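Local coordinates for protein p450 cytochrome, putative (Rippkaea orientalis, PDB 6Y01) that binds the molybdenum cofactor through a Rossmann-type fold and probably serves as a carrier for it, at residues L32-Q37 with S160-C165; E45-L50 with E167-I172; S123-A128 with E146-L151. All coordinates share one frame; numbering follows the deposited sequence.

Contact 1 of 3, residues L32-Q37 with S160-C165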
# COMPACT_ATOMS: atom_id res chain seq x y z
N LEU D 32 19.62 -9.64 20.29
CA LEU D 32 18.85 -8.81 21.24
C LEU D 32 19.75 -7.82 21.98
O LEU D 32 19.35 -6.68 22.13
CB LEU D 32 18.11 -9.73 22.21
CG LEU D 32 17.02 -10.60 21.57
CD1 LEU D 32 16.34 -11.47 22.63
CD2 LEU D 32 16.02 -9.76 20.84
N LYS D 33 20.94 -8.27 22.39
CA LYS D 33 21.92 -7.40 23.06
C LYS D 33 22.37 -6.32 22.09
O LYS D 33 22.40 -5.14 22.45
CB LYS D 33 23.11 -8.23 23.56
CG LYS D 33 24.32 -7.46 24.05
N ASN D 34 22.63 -6.71 20.84
CA ASN D 34 23.05 -5.76 19.80
C ASN D 34 21.94 -4.74 19.56
O ASN D 34 22.24 -3.56 19.40
CB ASN D 34 23.39 -6.50 18.50
CG ASN D 34 24.77 -7.12 18.51
OD1 ASN D 34 25.60 -6.83 19.39
ND2 ASN D 34 25.01 -8.00 17.53
N ALA D 35 20.69 -5.20 19.49
CA ALA D 35 19.56 -4.32 19.21
C ALA D 35 19.42 -3.25 20.30
O ALA D 35 19.25 -2.07 20.00
CB ALA D 35 18.29 -5.09 19.09
N TYR D 36 19.45 -3.70 21.56
CA TYR D 36 19.31 -2.77 22.69
C TYR D 36 20.45 -1.74 22.68
O TYR D 36 20.22 -0.52 22.85
CB TYR D 36 19.25 -3.58 23.98
CG TYR D 36 19.01 -2.77 25.22
CD1 TYR D 36 17.77 -2.20 25.48
CD2 TYR D 36 19.99 -2.70 26.18
CE1 TYR D 36 17.54 -1.47 26.64
CE2 TYR D 36 19.73 -2.04 27.38
CZ TYR D 36 18.52 -1.43 27.60
OH TYR D 36 18.33 -0.74 28.76
N GLN D 37 21.67 -2.20 22.46
CA GLN D 37 22.84 -1.28 22.39
C GLN D 37 22.69 -0.32 21.22
O GLN D 37 22.96 0.89 21.38
CB GLN D 37 24.17 -2.03 22.33
CG GLN D 37 24.47 -2.80 23.60
CD GLN D 37 25.80 -3.51 23.52
OE1 GLN D 37 26.40 -3.60 22.45
NE2 GLN D 37 26.28 -4.05 24.64
N SER D 160 30.81 -5.05 12.52
CA SER D 160 31.40 -5.96 13.52
C SER D 160 30.74 -5.80 14.90
O SER D 160 30.92 -6.68 15.74
CB SER D 160 32.91 -5.73 13.62
OG SER D 160 33.19 -4.34 13.86
N SER D 161 30.03 -4.71 15.13
CA SER D 161 29.48 -4.38 16.45
C SER D 161 28.50 -3.24 16.32
O SER D 161 28.47 -2.55 15.31
CB SER D 161 30.58 -3.95 17.40
OG SER D 161 31.12 -2.71 16.97
N PRO D 162 27.66 -2.97 17.34
CA PRO D 162 26.82 -1.78 17.35
C PRO D 162 27.63 -0.50 17.15
O PRO D 162 27.21 0.36 16.38
CB PRO D 162 26.11 -1.87 18.70
CG PRO D 162 26.04 -3.35 18.94
CD PRO D 162 27.38 -3.86 18.48
N GLU D 163 28.74 -0.36 17.87
CA GLU D 163 29.58 0.84 17.73
C GLU D 163 30.05 1.00 16.28
O GLU D 163 30.06 2.12 15.76
CB GLU D 163 30.77 0.74 18.70
CG GLU D 163 30.36 0.79 20.15
CD GLU D 163 29.77 -0.49 20.76
OE1 GLU D 163 29.75 -1.61 20.09
OE2 GLU D 163 29.32 -0.39 21.95
N ASN D 164 30.42 -0.10 15.63
CA ASN D 164 30.88 -0.05 14.23
C ASN D 164 29.72 0.40 13.33
O ASN D 164 29.96 1.15 12.39
CB ASN D 164 31.45 -1.41 13.82
CG ASN D 164 32.03 -1.43 12.42
OD1 ASN D 164 31.82 -2.39 11.69
ND2 ASN D 164 32.82 -0.42 12.08
N CYS D 165 28.49 -0.03 13.62
CA CYS D 165 27.32 0.48 12.86
C CYS D 165 27.27 2.01 12.93
O CYS D 165 27.02 2.64 11.88
CB CYS D 165 26.00 -0.04 13.39
SG CYS D 165 25.77 -1.82 13.18

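Contact 2 of 3, residues E45-L50 with E167-I172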
# COMPACT_ATOMS: atom_id res chain seq x y z
N GLU D 45 23.25 9.77 19.69
CA GLU D 45 23.70 10.65 18.59
C GLU D 45 22.66 11.74 18.27
O GLU D 45 22.94 12.61 17.41
CB GLU D 45 23.95 9.82 17.32
CG GLU D 45 25.11 8.86 17.44
CD GLU D 45 26.45 9.54 17.65
OE1 GLU D 45 26.62 10.73 17.22
OE2 GLU D 45 27.32 8.90 18.27
N GLY D 46 21.48 11.67 18.86
CA GLY D 46 20.37 12.57 18.51
C GLY D 46 19.65 12.15 17.26
O GLY D 46 18.94 12.96 16.67
N TRP D 47 19.82 10.90 16.86
CA TRP D 47 19.14 10.34 15.67
C TRP D 47 17.80 9.76 16.06
O TRP D 47 17.57 9.43 17.22
CB TRP D 47 20.04 9.30 15.03
CG TRP D 47 21.36 9.82 14.57
CD1 TRP D 47 21.74 11.11 14.38
CD2 TRP D 47 22.51 9.03 14.26
NE1 TRP D 47 23.04 11.18 13.94
CE2 TRP D 47 23.53 9.91 13.87
CE3 TRP D 47 22.76 7.65 14.30
CZ2 TRP D 47 24.81 9.47 13.55
CZ3 TRP D 47 24.04 7.23 14.00
CH2 TRP D 47 25.04 8.13 13.60
N VAL D 48 16.94 9.59 15.06
CA VAL D 48 15.62 9.00 15.26
C VAL D 48 15.71 7.51 14.94
O VAL D 48 16.34 7.14 13.90
CB VAL D 48 14.59 9.72 14.40
CG1 VAL D 48 13.23 9.07 14.51
CG2 VAL D 48 14.54 11.19 14.78
N LEU D 49 15.07 6.67 15.73
CA LEU D 49 15.00 5.23 15.48
C LEU D 49 13.68 4.92 14.84
O LEU D 49 12.64 5.33 15.31
CB LEU D 49 15.09 4.45 16.78
CG LEU D 49 14.88 2.94 16.63
CD1 LEU D 49 16.03 2.31 15.94
CD2 LEU D 49 14.70 2.30 17.98
N LEU D 50 13.76 4.17 13.72
CA LEU D 50 12.55 3.64 13.04
C LEU D 50 12.59 2.14 13.08
O LEU D 50 13.62 1.53 12.79
CB LEU D 50 12.46 4.18 11.60
CG LEU D 50 11.21 3.73 10.85
CD1 LEU D 50 10.92 4.68 9.70
CD2 LEU D 50 11.45 2.37 10.16
N GLU D 167 29.73 4.14 13.51
CA GLU D 167 30.88 4.65 12.73
C GLU D 167 30.53 4.65 11.23
O GLU D 167 30.76 5.66 10.53
CB GLU D 167 32.13 3.81 12.94
N LEU D 168 29.92 3.55 10.76
CA LEU D 168 29.58 3.42 9.33
C LEU D 168 28.53 4.45 8.98
O LEU D 168 28.65 5.09 7.94
CB LEU D 168 29.12 2.00 9.02
CG LEU D 168 30.20 0.93 9.05
CD1 LEU D 168 29.57 -0.46 9.00
CD2 LEU D 168 31.15 1.11 7.87
N ILE D 169 27.50 4.60 9.81
CA ILE D 169 26.46 5.62 9.53
C ILE D 169 27.09 6.99 9.39
O ILE D 169 26.72 7.72 8.48
CB ILE D 169 25.37 5.60 10.61
CG1 ILE D 169 24.59 4.28 10.55
CG2 ILE D 169 24.47 6.83 10.49
CD1 ILE D 169 23.76 4.04 11.79
N LYS D 170 27.97 7.38 10.31
CA LYS D 170 28.60 8.70 10.23
C LYS D 170 29.32 8.87 8.89
O LYS D 170 29.22 9.94 8.30
CB LYS D 170 29.53 8.91 11.42
CG LYS D 170 28.77 9.11 12.71
CD LYS D 170 29.64 9.21 13.89
CE LYS D 170 28.79 9.46 15.13
NZ LYS D 170 29.56 9.15 16.36
N SER D 171 30.02 7.84 8.42
CA SER D 171 30.74 7.94 7.12
C SER D 171 29.73 8.04 5.97
O SER D 171 30.00 8.80 5.00
CB SER D 171 31.71 6.83 6.94
OG SER D 171 31.03 5.61 6.80
N ILE D 172 28.61 7.34 6.07
CA ILE D 172 27.57 7.31 5.00
C ILE D 172 26.88 8.67 4.91
O ILE D 172 26.75 9.22 3.80
CB ILE D 172 26.57 6.18 5.24
CG1 ILE D 172 27.26 4.82 5.01
CG2 ILE D 172 25.33 6.34 4.36
CD1 ILE D 172 26.54 3.65 5.60

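Contact 3 of 3, residues S123-A128 with E146-L151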
# COMPACT_ATOMS: atom_id res chain seq x y z
N SER D 123 13.51 -9.78 3.46
CA SER D 123 12.66 -8.99 2.53
C SER D 123 13.02 -7.51 2.62
O SER D 123 13.13 -6.84 1.60
CB SER D 123 11.18 -9.23 2.72
OG SER D 123 10.61 -8.51 3.80
N GLU D 124 13.20 -6.99 3.86
CA GLU D 124 13.51 -5.57 4.01
C GLU D 124 14.89 -5.21 3.47
O GLU D 124 15.03 -4.17 2.84
CB GLU D 124 13.40 -5.16 5.49
CG GLU D 124 11.98 -5.15 5.89
CD GLU D 124 11.58 -4.46 7.11
OE1 GLU D 124 12.26 -3.39 7.41
OE2 GLU D 124 10.53 -4.84 7.65
N VAL D 125 15.88 -6.04 3.75
CA VAL D 125 17.23 -5.78 3.20
C VAL D 125 17.16 -5.78 1.67
O VAL D 125 17.73 -4.90 1.07
CB VAL D 125 18.23 -6.80 3.71
CG1 VAL D 125 19.56 -6.70 2.98
CG2 VAL D 125 18.46 -6.63 5.22
N ALA D 126 16.48 -6.77 1.10
CA ALA D 126 16.38 -6.85 -0.37
C ALA D 126 15.73 -5.57 -0.92
O ALA D 126 16.23 -5.00 -1.91
CB ALA D 126 15.65 -8.11 -0.77
N LEU D 127 14.61 -5.15 -0.33
CA LEU D 127 13.92 -3.91 -0.77
C LEU D 127 14.81 -2.68 -0.59
O LEU D 127 14.84 -1.81 -1.41
CB LEU D 127 12.59 -3.74 -0.03
CG LEU D 127 11.51 -4.76 -0.38
CD1 LEU D 127 10.33 -4.66 0.61
CD2 LEU D 127 11.03 -4.56 -1.78
N ALA D 128 15.51 -2.60 0.56
CA ALA D 128 16.40 -1.45 0.76
C ALA D 128 17.48 -1.41 -0.32
O ALA D 128 17.72 -0.34 -0.90
CB ALA D 128 17.03 -1.53 2.14
N GLU D 146 27.13 -12.92 1.83
CA GLU D 146 27.67 -13.19 0.47
C GLU D 146 26.58 -12.92 -0.57
O GLU D 146 26.84 -12.25 -1.59
CB GLU D 146 28.15 -14.64 0.39
N LEU D 147 25.36 -13.40 -0.34
CA LEU D 147 24.28 -13.22 -1.32
C LEU D 147 24.00 -11.73 -1.56
O LEU D 147 23.93 -11.29 -2.72
CB LEU D 147 23.02 -13.93 -0.81
CG LEU D 147 21.84 -13.87 -1.78
CD1 LEU D 147 22.17 -14.38 -3.19
CD2 LEU D 147 20.71 -14.72 -1.22
N PHE D 148 23.87 -10.95 -0.49
CA PHE D 148 23.58 -9.52 -0.65
C PHE D 148 24.77 -8.76 -1.25
O PHE D 148 24.54 -7.81 -2.00
CB PHE D 148 23.11 -8.93 0.69
CG PHE D 148 21.70 -9.31 1.01
CD1 PHE D 148 20.68 -9.10 0.09
CD2 PHE D 148 21.38 -9.85 2.24
CE1 PHE D 148 19.38 -9.42 0.38
CE2 PHE D 148 20.07 -10.17 2.55
CZ PHE D 148 19.08 -9.93 1.62
N ALA D 149 26.00 -9.13 -0.92
CA ALA D 149 27.18 -8.50 -1.52
C ALA D 149 27.13 -8.73 -3.03
O ALA D 149 27.33 -7.80 -3.81
CB ALA D 149 28.46 -9.05 -0.92
N ASN D 150 26.79 -9.95 -3.45
CA ASN D 150 26.73 -10.29 -4.89
C ASN D 150 25.62 -9.48 -5.59
O ASN D 150 25.90 -8.83 -6.61
CB ASN D 150 26.49 -11.78 -5.11
CG ASN D 150 27.64 -12.66 -4.68
OD1 ASN D 150 28.75 -12.17 -4.43
ND2 ASN D 150 27.40 -13.96 -4.62
N LEU D 151 24.42 -9.48 -5.02
CA LEU D 151 23.26 -8.85 -5.67
C LEU D 151 23.34 -7.33 -5.63
O LEU D 151 22.66 -6.69 -6.45
CB LEU D 151 21.95 -9.32 -5.03
CG LEU D 151 21.61 -10.78 -5.33
CD1 LEU D 151 20.36 -11.18 -4.61
CD2 LEU D 151 21.49 -11.06 -6.83

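Contact 1 of 3, residues L32-Q37 with S160-C165
Pro162 carries the contact almost alone, its ring reaching toward helix 29-44 and meeting the side chains of Asn34 and Gln37. The touches are van der Waals ones, mainly between ring carbons and the two amide oxygens. The Asn34 side chain crosses that of Pro162 at about a right angle, and Asn34 OD1 lies 3.5 Å from Pro162 CG, with CD almost as near. Gln37 approaches at a slant: CG stands beside its own backbone N (chi1 -65°) and the chain is extended beyond it, which brings OE1 to 3.5 Å from the same Pro162 CG while Gln37 CB rests 4.1 Å from Pro162 CB. Both amide oxygens rest against one carbon of this compact ring.

The polar interactions lie within 160-165. Ser161 is the N-cap, its OG accepting from Asn164 N at 3.0 Å, and Ser160 N meets a lone pair of Asn164 OD1 in the carbonyl plane. Proline suits the first turn that follows, since an amide N-H there would have no partner one turn back.

Pro162 also rests on Leu38 and Leu41. Asn34 reaches Cys115 and Cys165 reaches Ile113, both on strand 111-115, while Ala35 meets helix 58-68.

Contact 2 of 3, residues E45-L50 with E167-I172
Behind Ile169 and Lys170, the two residues that meet Trp47 and Glu45, Leu168 O is gripped by two donors: Ser171 OG at 2.7 Å, tilted 23° from the carbonyl plane, and the helical Ile172 N. Serine suits this site because its short side chain folds back onto its own helix.

Across the contact, Lys170 NZ gives a salt bridge to Glu45 OE2 at 3.0 Å, reaching the oxygen from above the carboxylate plane. The lysine chain is extended beyond CG, whereas Glu45 bends at chi2 (-63°) to meet it from the opposite direction. On the way, Lys170 CG passes the edge of the Trp47 ring, 4.0 Å from CH2. Ile169 CG2 packs more closely, 3.4 Å from Trp47 CH2, and Ile169 CD1 touches CZ3 of the same ring, which also meets Ile18, Ile166 and Ile173.

Glu45 CB covers one face of the indole, while Gly46, with positive phi in a Schellman motif, ends helix 29-44. An alanine in place of Glu45 would probably leave the Lys170 ammonium without its carboxylate mate and its chain freer to swing. The salt bridge thus lies at the rim, and the buried indole and Ile169 supply the apolar contact.

Contact 3 of 3, residues S123-A128 with E146-L151
Helices 119-130 and 142-151 come nearest at Ala126 and Phe148, whose CA atoms are 7.7 Å apart, and both segments keep regular helical geometry throughout. Phe148 bridges the two helices, reaching toward the other one with CG beside its own backbone N (chi1 -76°).

Its ring meets two neighbouring residues in different ways. Val125 comes over a face: CG1 sits above the ring centre, 3.5 Å from the centroid and only 10° off the ring normal, a well-centred CH-pi contact. This branch of the valine is the one placed opposite the backbone N (chi1 170°), which turns it to the phenyl group, while Val125 CB follows behind at 3.9 Å from Phe148 CZ. Ala126 is a lighter partner, its CB 4.1 Å from Phe148 CE1 and its backbone N marginally closer to the same carbon. A methyl side chain suits this position, where the ring comes close to the main chain itself.

Residues of the same helix widen the seat, since Phe148 also touches Leu122 and Leu129, one turn to each side along helix 119-130. Val125 in turn rests on Val135 and Leu137 of strand 135-138 and on Ala114 of strand 111-115, so it is wedged between ring and sheet. On the helix that carries Phe148, Leu147 packs on Leu147 of the third subunit and Leu151 on Leu122 of that subunit, which places the helix pair beside a subunit interface.

Chemically the side-chain contact is apolar, with the pi cloud of one ring facing an aliphatic methyl group. Shape and burial hold these helices together here, and the centred position of CG1 is likely to favour one tilt of the ring, with Ala126 at its CE1 side.

In the fold
The three contacts join elements packed round one parallel sheet in a Rossmann-like fold. Contacts 1 and 2 have centres 12 Å apart and share helix 162-176, whose successive turns reach first helix 29-44 and then the turn into strand 48-51. Their segments interleave along the chain, so the C-terminal helix is tied back twice to the early part of the protein. Contact 3, its segments between the halves of both in sequence, lies about 20 Å from each between centres and faces another subunit. Strand 111-115 turns Ile113 and Cys115 to contact 1 but Val112 and Ala114 to contact 3, so helices cover both faces of the sheet, as in a three-layer alpha/beta/alpha fold.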